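PDB 2QZ7: TerD domain-containing protein from Streptomyces coelicolor A3, which is of unknown function but, as a homologue of the telluride resistance protein TerD, may belong to a metal-binding resistance or stress-response system. Local coordinates for residues D45-T50 with T184-A189; M93-D98 with V107-A112; D142-V147 with A153-F158. All coordinates share one frame; numbering follows the deposited sequence.

From the N terminus, strand 44-52 supplies 45-50, the first half of contact 1, whose partner 184-189 takes in the last residues of helix 179-185 and the turn after it. The long loop so closed encloses the other two. Contact 2 is short-range: 93-98, in one sheet, meets 107-112, in the other, so it bridges the sandwich core. Contact 3 opens after contact 2 has closed, the two standing in series, and folds the 142-147 loop back on strand 152-160. All three reach one sheet, in which strand 104-113 runs between 44-52 and 152-160: Ile47 O pairs with Gly110 N, and Ala153 O with Val111 N. Met186 packs on the face of that sheet turned away from the other.

Contact 1 of 3, residues D45-T50 with T184-A189; sequences DIIATT and TEMGSA. With NA (sodium ion), chain D.
Met186, a selenomethionine, lays its side chain against Thr49 and Ile47, which project from the same face of strand 44-52. Its CG lies between the backbone N and the carbonyl carbon (chi1 68°), the next bond is extended, and a turn at chi3 (-60°) carries the methyl back toward the strand. The selenium is the centre of the contact: Thr49 OG1 is 3.4 Å from Met186 SE, and Ile47 CG2 touches the same SE at 4.0 Å. The bent end brings Met186 CE to 3.5 Å from Ile47 O, a carbonyl already bonded to Gly110 N of the neighbouring strand. Thr49 sets its OG1 in the gap between its own N and carbonyl carbon (chi1 37°), so both its branches face the selenoether; the hydroxyl meets SE by packing, and its hydrogen-bond partner is Tyr51 OH.

The backbone beneath Met186 is a type I turn from Glu185 to Ser188. Glu185 O accepts twice, from Ser188 N at 3.1 Å and from Ser188 OG at 2.7 Å, the hydroxyl meeting a lone pair in the carbonyl plane. Beyond it, Gly187 O and Ser188 O are bonded to Arg106 and Arg173, which tie the C-terminal segment to the sheet.

At the far end of 45-50, Asp45 OD1 binds a sodium ion at 2.4 Å; Leu44 O, Ser81 O, Glu91 OE1 and a water complete the site, while Asp45 OD2 is bonded to His114.

Chemically, one strand thus serves two quite different environments: a charged, metal-bound end, and a buried patch where a soft, polarisable selenium meets methyls and a hydroxyl bonded to Tyr51. Between 45-50 and 184-189 the contact is van der Waals packing, while the polar anchoring of the turn comes from Arg106 and Arg173.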
loop_
_atom_site.group_PDB
_atom_site.type_symbol
_atom_site.label_atom_id
_atom_site.label_comp_id
_atom_site.label_asym_id
_atom_site.label_seq_id
_atom_site.Cartn_x
_atom_site.Cartn_y
_atom_site.Cartn_z
ATOM N N ASP A 45 -2.816 6.538 4.319
ATOM C CA ASP A 45 -1.440 6.391 3.830
ATOM C C ASP A 45 -1.311 5.174 2.974
ATOM O O ASP A 45 -1.733 4.058 3.367
ATOM C CB ASP A 45 -0.448 6.200 4.983
ATOM C CG ASP A 45 -0.192 7.497 5.763
ATOM O OD1 ASP A 45 -0.293 8.607 5.190
ATOM O OD2 ASP A 45 0.128 7.403 6.976
ATOM N N ILE A 46 -0.662 5.359 1.825
ATOM C CA ILE A 46 -0.093 4.200 1.119
ATOM C C ILE A 46 1.139 3.772 1.916
ATOM O O ILE A 46 1.995 4.611 2.277
ATOM C CB ILE A 46 0.365 4.538 -0.321
ATOM C CG1 ILE A 46 -0.811 5.086 -1.189
ATOM C CG2 ILE A 46 0.967 3.242 -1.002
ATOM C CD1 ILE A 46 -0.312 5.652 -2.604
ATOM N N ILE A 47 1.247 2.475 2.169
ATOM C CA ILE A 47 2.392 1.932 2.910
ATOM C C ILE A 47 2.895 0.728 2.153
ATOM O O ILE A 47 2.092 -0.087 1.733
ATOM C CB ILE A 47 1.952 1.463 4.345
ATOM C CG1 ILE A 47 1.345 2.646 5.155
ATOM C CG2 ILE A 47 3.142 0.851 5.069
ATOM C CD1 ILE A 47 0.783 2.202 6.561
ATOM N N ALA A 48 4.216 0.588 1.999
ATOM C CA ALA A 48 4.792 -0.647 1.438
ATOM C C ALA A 48 5.909 -1.188 2.335
ATOM O O ALA A 48 6.521 -0.435 3.100
ATOM C CB ALA A 48 5.353 -0.403 0.016
ATOM N N THR A 49 6.132 -2.498 2.241
ATOM C CA THR A 49 7.239 -3.194 2.917
ATOM C C THR A 49 7.911 -4.098 1.964
ATOM O O THR A 49 7.283 -4.597 1.051
ATOM C CB THR A 49 6.743 -4.017 4.097
ATOM O OG1 THR A 49 5.474 -4.568 3.743
ATOM C CG2 THR A 49 6.527 -3.079 5.356
ATOM N N THR A 50 9.202 -4.311 2.199
ATOM C CA THR A 50 10.040 -5.184 1.393
ATOM C C THR A 50 10.463 -6.353 2.301
ATOM O O THR A 50 10.481 -6.210 3.561
ATOM C CB THR A 50 11.303 -4.414 0.907
ATOM O OG1 THR A 50 11.983 -3.869 2.048
ATOM C CG2 THR A 50 10.889 -3.254 0.008
ATOM N N THR A 184 3.839 -3.983 10.482
ATOM C CA THR A 184 4.459 -5.218 11.054
ATOM C C THR A 184 3.809 -6.542 10.642
ATOM O O THR A 184 4.437 -7.622 10.743
ATOM C CB THR A 184 4.476 -5.200 12.608
ATOM O OG1 THR A 184 3.176 -5.564 13.114
ATOM C CG2 THR A 184 4.884 -3.804 13.134
ATOM N N GLU A 185 2.559 -6.481 10.206
ATOM C CA GLU A 185 1.787 -7.723 9.977
ATOM C C GLU A 185 1.314 -7.860 8.544
ATOM O O GLU A 185 0.894 -8.943 8.158
ATOM C CB GLU A 185 0.583 -7.821 10.922
ATOM C CG GLU A 185 -0.503 -6.810 10.719
ATOM C CD GLU A 185 -1.624 -6.932 11.753
ATOM O OE1 GLU A 185 -1.494 -7.712 12.711
ATOM O OE2 GLU A 185 -2.643 -6.243 11.619
HETATM N N MSE A 186 1.450 -6.779 7.743
HETATM C CA MSE A 186 0.907 -6.791 6.378
HETATM C C MSE A 186 1.601 -7.853 5.502
HETATM O O MSE A 186 1.024 -8.275 4.513
HETATM C CB MSE A 186 1.030 -5.423 5.696
HETATM C CG MSE A 186 2.451 -5.023 5.402
HETATM SE SE MSE A 186 2.629 -3.124 4.844
HETATM C CE MSE A 186 1.518 -3.147 3.257
ATOM N N GLY A 187 2.828 -8.253 5.847
ATOM C CA GLY A 187 3.558 -9.256 5.050
ATOM C C GLY A 187 3.443 -10.677 5.545
ATOM O O GLY A 187 3.966 -11.615 4.916
ATOM N N SER A 188 2.745 -10.878 6.658
ATOM C CA SER A 188 2.709 -12.232 7.217
ATOM C C SER A 188 1.855 -13.149 6.325
ATOM O O SER A 188 0.898 -12.704 5.668
ATOM C CB SER A 188 2.194 -12.225 8.665
ATOM O OG SER A 188 0.916 -11.606 8.698
ATOM N N ALA A 189 2.247 -14.426 6.292
ATOM C CA ALA A 189 1.504 -15.469 5.602
ATOM C C ALA A 189 0.018 -15.466 6.006
ATOM O O ALA A 189 -0.281 -15.586 7.200
ATOM C CB ALA A 189 2.145 -16.826 5.917
HETATM NA NA NA D . -1.182 10.156 3.557
HETATM O O HOH W 1 0.251 11.550 4.442
#

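Contact 2 of 3, residues M93-D98 with V107-A112; sequences MTFELD and VIVGVA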
loop_
_atom_site.group_PDB
_atom_site.type_symbol
_atom_site.label_atom_id
_atom_site.label_comp_id
_atom_site.label_asym_id
_atom_site.label_seq_id
_atom_site.Cartn_x
_atom_site.Cartn_y
_atom_site.Cartn_z
HETATM N N MSE A 93 2.741 6.344 -4.882
HETATM C CA MSE A 93 4.015 5.726 -4.600
HETATM C C MSE A 93 4.462 5.004 -5.866
HETATM O O MSE A 93 3.728 4.150 -6.408
HETATM C CB MSE A 93 3.853 4.694 -3.447
HETATM C CG MSE A 93 5.220 4.107 -2.977
HETATM SE SE MSE A 93 5.081 2.899 -1.500
HETATM C CE MSE A 93 4.658 4.209 -0.161
ATOM N N THR A 94 5.661 5.341 -6.338
ATOM C CA THR A 94 6.259 4.657 -7.508
ATOM C C THR A 94 7.406 3.694 -7.126
ATOM O O THR A 94 8.315 4.079 -6.408
ATOM C CB THR A 94 6.737 5.717 -8.503
ATOM O OG1 THR A 94 5.620 6.522 -8.904
ATOM C CG2 THR A 94 7.431 5.106 -9.756
ATOM N N PHE A 95 7.402 2.475 -7.672
ATOM C CA PHE A 95 8.447 1.493 -7.407
ATOM C C PHE A 95 9.242 1.208 -8.647
ATOM O O PHE A 95 8.662 0.880 -9.688
ATOM C CB PHE A 95 7.878 0.120 -6.951
ATOM C CG PHE A 95 6.890 0.201 -5.815
ATOM C CD1 PHE A 95 7.199 -0.389 -4.582
ATOM C CD2 PHE A 95 5.663 0.852 -5.962
ATOM C CE1 PHE A 95 6.307 -0.335 -3.538
ATOM C CE2 PHE A 95 4.747 0.905 -4.893
ATOM C CZ PHE A 95 5.089 0.288 -3.694
ATOM N N GLU A 96 10.561 1.285 -8.527
ATOM C CA GLU A 96 11.426 0.885 -9.599
ATOM C C GLU A 96 11.895 -0.471 -9.149
ATOM O O GLU A 96 12.991 -0.607 -8.621
ATOM C CB GLU A 96 12.600 1.863 -9.778
ATOM C CG GLU A 96 12.223 3.323 -10.106
ATOM C CD GLU A 96 11.430 3.503 -11.416
ATOM O OE1 GLU A 96 11.661 2.761 -12.411
ATOM O OE2 GLU A 96 10.563 4.416 -11.452
ATOM N N LEU A 97 11.023 -1.461 -9.331
ATOM C CA LEU A 97 11.248 -2.866 -8.936
ATOM C C LEU A 97 12.570 -3.446 -9.463
ATOM O O LEU A 97 13.304 -4.119 -8.743
ATOM C CB LEU A 97 10.049 -3.718 -9.384
ATOM C CG LEU A 97 8.692 -3.319 -8.737
ATOM C CD1 LEU A 97 7.561 -4.166 -9.287
ATOM C CD2 LEU A 97 8.719 -3.450 -7.255
ATOM N N ASP A 98 12.883 -3.133 -10.709
ATOM C CA ASP A 98 14.080 -3.650 -11.365
ATOM C C ASP A 98 15.372 -3.167 -10.707
ATOM O O ASP A 98 16.410 -3.755 -10.907
ATOM C CB ASP A 98 14.049 -3.335 -12.864
ATOM C CG ASP A 98 14.067 -1.827 -13.179
ATOM O OD1 ASP A 98 14.535 -1.502 -14.293
ATOM O OD2 ASP A 98 13.586 -0.971 -12.378
ATOM N N VAL A 107 7.622 -7.588 -2.309
ATOM C CA VAL A 107 7.137 -6.302 -1.888
ATOM C C VAL A 107 5.619 -6.376 -1.712
ATOM O O VAL A 107 4.912 -6.942 -2.556
ATOM C CB VAL A 107 7.500 -5.170 -2.918
ATOM C CG1 VAL A 107 6.965 -3.797 -2.417
ATOM C CG2 VAL A 107 9.005 -5.137 -3.128
ATOM N N ILE A 108 5.109 -5.831 -0.616
ATOM C CA ILE A 108 3.685 -5.706 -0.500
ATOM C C ILE A 108 3.252 -4.296 -0.223
ATOM O O ILE A 108 3.885 -3.586 0.553
ATOM C CB ILE A 108 3.035 -6.811 0.388
ATOM C CG1 ILE A 108 1.631 -6.542 0.869
ATOM C CG2 ILE A 108 3.878 -7.304 1.532
ATOM C CD1 ILE A 108 0.946 -8.011 0.944
ATOM N N VAL A 109 2.196 -3.870 -0.901
ATOM C CA VAL A 109 1.738 -2.475 -0.722
ATOM C C VAL A 109 0.282 -2.509 -0.302
ATOM O O VAL A 109 -0.465 -3.382 -0.725
ATOM C CB VAL A 109 1.994 -1.624 -2.006
ATOM C CG1 VAL A 109 1.251 -2.176 -3.157
ATOM C CG2 VAL A 109 1.611 -0.138 -1.784
ATOM N N GLY A 110 -0.082 -1.583 0.574
ATOM C CA GLY A 110 -1.431 -1.481 1.095
ATOM C C GLY A 110 -1.763 -0.037 1.470
ATOM O O GLY A 110 -0.995 0.908 1.164
ATOM N N VAL A 111 -2.915 0.124 2.083
ATOM C CA VAL A 111 -3.422 1.415 2.465
ATOM C C VAL A 111 -3.918 1.297 3.891
ATOM O O VAL A 111 -4.658 0.366 4.250
ATOM C CB VAL A 111 -4.527 1.913 1.491
ATOM C CG1 VAL A 111 -5.224 3.201 2.019
ATOM C CG2 VAL A 111 -3.951 2.177 0.070
ATOM N N ALA A 112 -3.493 2.242 4.721
ATOM C CA ALA A 112 -3.913 2.282 6.120
ATOM C C ALA A 112 -4.655 3.577 6.483
ATOM O O ALA A 112 -4.269 4.662 6.041
ATOM C CB ALA A 112 -2.699 2.080 7.053
#
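Phe95 supplies the aromatic part of the contact, resting its ring against the branches of Val107 and Val109 on the facing strand. The outer end of the ring does the touching. Phe95 CE1 comes within 3.7 Å of Val107 CG1 in an oblique approach, whereas Val109 CG2 sits at the edge, near the ring plane, 4.0 Å from Phe95 CZ. Both valine methyls are the branches that stand anti to their own backbone nitrogens, Val107 CG1 with chi1 at -180°, and they project from alternate residues of one strand face. The phenylalanine CG leans to the backbone N side (chi1 -51°), sending the ring across the gap instead of along its own strand.

Purely aliphatic contact is looser. Leu97 follows the end of strand 91-95, where the chain turns into a short 3-10 segment, and the CD2 branch of Leu97 comes to 4.5 Å from Val107 CG2; Phe158 and Val26 flank this leucine as well.

Polar interactions do not join the two segments; those of 93-98 run within it or to its own sheet and Arg25. Leu97 N gives a weak bond of 3.3 Å to Phe95 O as the strand ends, and Phe95 is paired through its backbone with Val26. Glu96, alternating with the inward residues, carries a salt bridge to Arg25.

Apolar side chains thus interleave between two layers whose backbones remain well apart, the closest CA pair being Leu97 and Val107 at 8.9 Å. Val28 and Val26 from strand 26-31, with Ile46 and Ala156 from the strands beside 104-113, line the same interior from both sheets. This is the buried interior of a beta sandwich, here formed by the two antiparallel sheets of the TerD domain.

Contact 3 of 3, residues D142-V147 with A153-F158; sequences DGFERV and ATVAEF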
loop_
_atom_site.group_PDB
_atom_site.type_symbol
_atom_site.label_atom_id
_atom_site.label_comp_id
_atom_site.label_asym_id
_atom_site.label_seq_id
_atom_site.Cartn_x
_atom_site.Cartn_y
_atom_site.Cartn_z
ATOM N N ASP A 142 -9.458 -0.611 -7.416
ATOM C CA ASP A 142 -10.321 -1.051 -6.313
ATOM C C ASP A 142 -10.904 0.100 -5.480
ATOM O O ASP A 142 -10.227 1.084 -5.218
ATOM C CB ASP A 142 -9.525 -1.936 -5.371
ATOM C CG ASP A 142 -10.366 -3.012 -4.738
ATOM O OD1 ASP A 142 -10.832 -2.826 -3.591
ATOM O OD2 ASP A 142 -10.544 -4.059 -5.388
ATOM N N GLY A 143 -12.132 -0.076 -5.005
ATOM C CA GLY A 143 -12.763 0.881 -4.103
ATOM C C GLY A 143 -12.885 0.417 -2.664
ATOM O O GLY A 143 -13.618 1.027 -1.870
ATOM N N PHE A 144 -12.195 -0.681 -2.339
ATOM C CA PHE A 144 -12.142 -1.247 -0.980
ATOM C C PHE A 144 -13.482 -1.784 -0.459
ATOM O O PHE A 144 -13.680 -1.921 0.766
ATOM C CB PHE A 144 -11.539 -0.257 0.028
ATOM C CG PHE A 144 -10.145 0.249 -0.342
ATOM C CD1 PHE A 144 -9.006 -0.474 0.018
ATOM C CD2 PHE A 144 -9.990 1.454 -1.027
ATOM C CE1 PHE A 144 -7.720 -0.015 -0.291
ATOM C CE2 PHE A 144 -8.721 1.933 -1.353
ATOM C CZ PHE A 144 -7.580 1.197 -0.975
ATOM N N GLU A 145 -14.383 -2.113 -1.388
ATOM C CA GLU A 145 -15.700 -2.611 -1.041
ATOM C C GLU A 145 -15.604 -3.938 -0.304
ATOM O O GLU A 145 -16.367 -4.194 0.623
ATOM C CB GLU A 145 -16.570 -2.752 -2.290
ATOM C CG GLU A 145 -16.890 -1.408 -2.974
ATOM C CD GLU A 145 -15.961 -1.087 -4.162
ATOM O OE1 GLU A 145 -14.857 -1.697 -4.287
ATOM O OE2 GLU A 145 -16.365 -0.215 -4.978
ATOM N N ARG A 146 -14.641 -4.764 -0.703
ATOM C CA ARG A 146 -14.463 -6.080 -0.112
ATOM C C ARG A 146 -13.920 -6.034 1.309
ATOM O O ARG A 146 -13.997 -7.021 2.043
ATOM C CB ARG A 146 -13.537 -6.915 -0.989
ATOM C CG ARG A 146 -14.271 -7.583 -2.148
ATOM C CD ARG A 146 -13.289 -8.247 -3.099
ATOM N NE ARG A 146 -12.321 -7.304 -3.688
ATOM C CZ ARG A 146 -11.221 -7.694 -4.319
ATOM N NH1 ARG A 146 -10.956 -8.990 -4.426
ATOM N NH2 ARG A 146 -10.402 -6.811 -4.857
ATOM N N VAL A 147 -13.359 -4.887 1.675
ATOM C CA VAL A 147 -12.721 -4.690 2.962
ATOM C C VAL A 147 -13.328 -3.464 3.667
ATOM O O VAL A 147 -12.615 -2.716 4.349
ATOM C CB VAL A 147 -11.131 -4.602 2.844
ATOM C CG1 VAL A 147 -10.553 -5.951 2.423
ATOM C CG2 VAL A 147 -10.663 -3.483 1.879
ATOM N N ALA A 153 -5.634 -2.226 4.716
ATOM C CA ALA A 153 -5.712 -3.319 3.724
ATOM C C ALA A 153 -4.493 -3.431 2.836
ATOM O O ALA A 153 -4.008 -2.430 2.313
ATOM C CB ALA A 153 -6.962 -3.166 2.846
ATOM N N THR A 154 -4.030 -4.653 2.584
ATOM C CA THR A 154 -3.032 -4.838 1.500
ATOM C C THR A 154 -3.819 -4.740 0.200
ATOM O O THR A 154 -5.037 -5.015 0.209
ATOM C CB THR A 154 -2.316 -6.202 1.597
ATOM O OG1 THR A 154 -3.294 -7.246 1.684
ATOM C CG2 THR A 154 -1.471 -6.220 2.848
ATOM N N VAL A 155 -3.176 -4.309 -0.897
ATOM C CA VAL A 155 -3.840 -4.314 -2.195
ATOM C C VAL A 155 -3.058 -5.128 -3.261
ATOM O O VAL A 155 -3.688 -5.692 -4.173
ATOM C CB VAL A 155 -4.185 -2.871 -2.755
ATOM C CG1 VAL A 155 -4.906 -1.971 -1.684
ATOM C CG2 VAL A 155 -2.981 -2.201 -3.282
ATOM N N ALA A 156 -1.716 -5.194 -3.158
ATOM C CA ALA A 156 -0.911 -5.805 -4.240
ATOM C C ALA A 156 0.371 -6.417 -3.714
ATOM O O ALA A 156 1.005 -5.873 -2.788
ATOM C CB ALA A 156 -0.580 -4.739 -5.335
ATOM N N GLU A 157 0.775 -7.517 -4.337
ATOM C CA GLU A 157 2.019 -8.181 -3.990
ATOM C C GLU A 157 2.915 -8.237 -5.241
ATOM O O GLU A 157 2.441 -8.627 -6.306
ATOM C CB GLU A 157 1.722 -9.624 -3.521
ATOM C CG GLU A 157 2.948 -10.393 -3.156
ATOM C CD GLU A 157 2.725 -11.867 -2.985
ATOM O OE1 GLU A 157 2.415 -12.549 -3.993
ATOM O OE2 GLU A 157 2.904 -12.348 -1.847
ATOM N N PHE A 158 4.183 -7.852 -5.112
ATOM C CA PHE A 158 5.178 -8.090 -6.156
ATOM C C PHE A 158 6.206 -9.096 -5.625
ATOM O O PHE A 158 6.687 -8.974 -4.484
ATOM C CB PHE A 158 5.844 -6.785 -6.615
ATOM C CG PHE A 158 4.853 -5.659 -6.864
ATOM C CD1 PHE A 158 4.154 -5.584 -8.065
ATOM C CD2 PHE A 158 4.611 -4.717 -5.886
ATOM C CE1 PHE A 158 3.202 -4.569 -8.281
ATOM C CE2 PHE A 158 3.699 -3.652 -6.092
ATOM C CZ PHE A 158 2.973 -3.608 -7.285
#
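The CG of Phe144 sits on the backbone N side (chi1 -56°) and chi2 of -86° turns the ring across the CA-CB bond, which carries its end to Ala153 and Val155. Phe144 itself has a left-handed helical backbone (phi 66°). Phe144 CE1 meets Val155 CG1 at 3.7 Å obliquely, while Ala153 CB stands at the ring edge, 4.4 Å from Phe144 CD1. Val147 fills in beside them: its CG2 lies between the backbone N and the carbonyl carbon, in the plane of the Phe144 ring at its edge, and reaches Ala153 CB at 3.8 Å. The alanine methyl is therefore touched by two side chains of the loop.

The loop that presents these groups opens with an Asx turn. Asp142 OD1 accepts from Phe144 N at 2.8 Å, on the anti side and tilted out of the carboxylate plane. The other oxygen, Asp142 OD2, is held on its syn side by Arg146 NH2 in a salt bridge of 2.8 Å, nearly within the guanidinium plane, so both carboxylate oxygens are engaged and the rotation of the group is fixed. Arg146 is shared with Glu170. Further on, Val147 N bonds Phe144 O at 3.1 Å and closes the bend.

On the strand side, Val155 and Ala156 both face Val109 of strand 104-113, a classic beta bulge; it falls at Val155, whose CG1 packs on Phe144. Val155 also rests on Val130 and Val132 of the opposite sheet.

Phe144 stacks on the ring of Phe122, which with Val125 and Thr128 forms a sodium site; the side chain of Phe144 itself lies about 5 Å from a bound sodium ion.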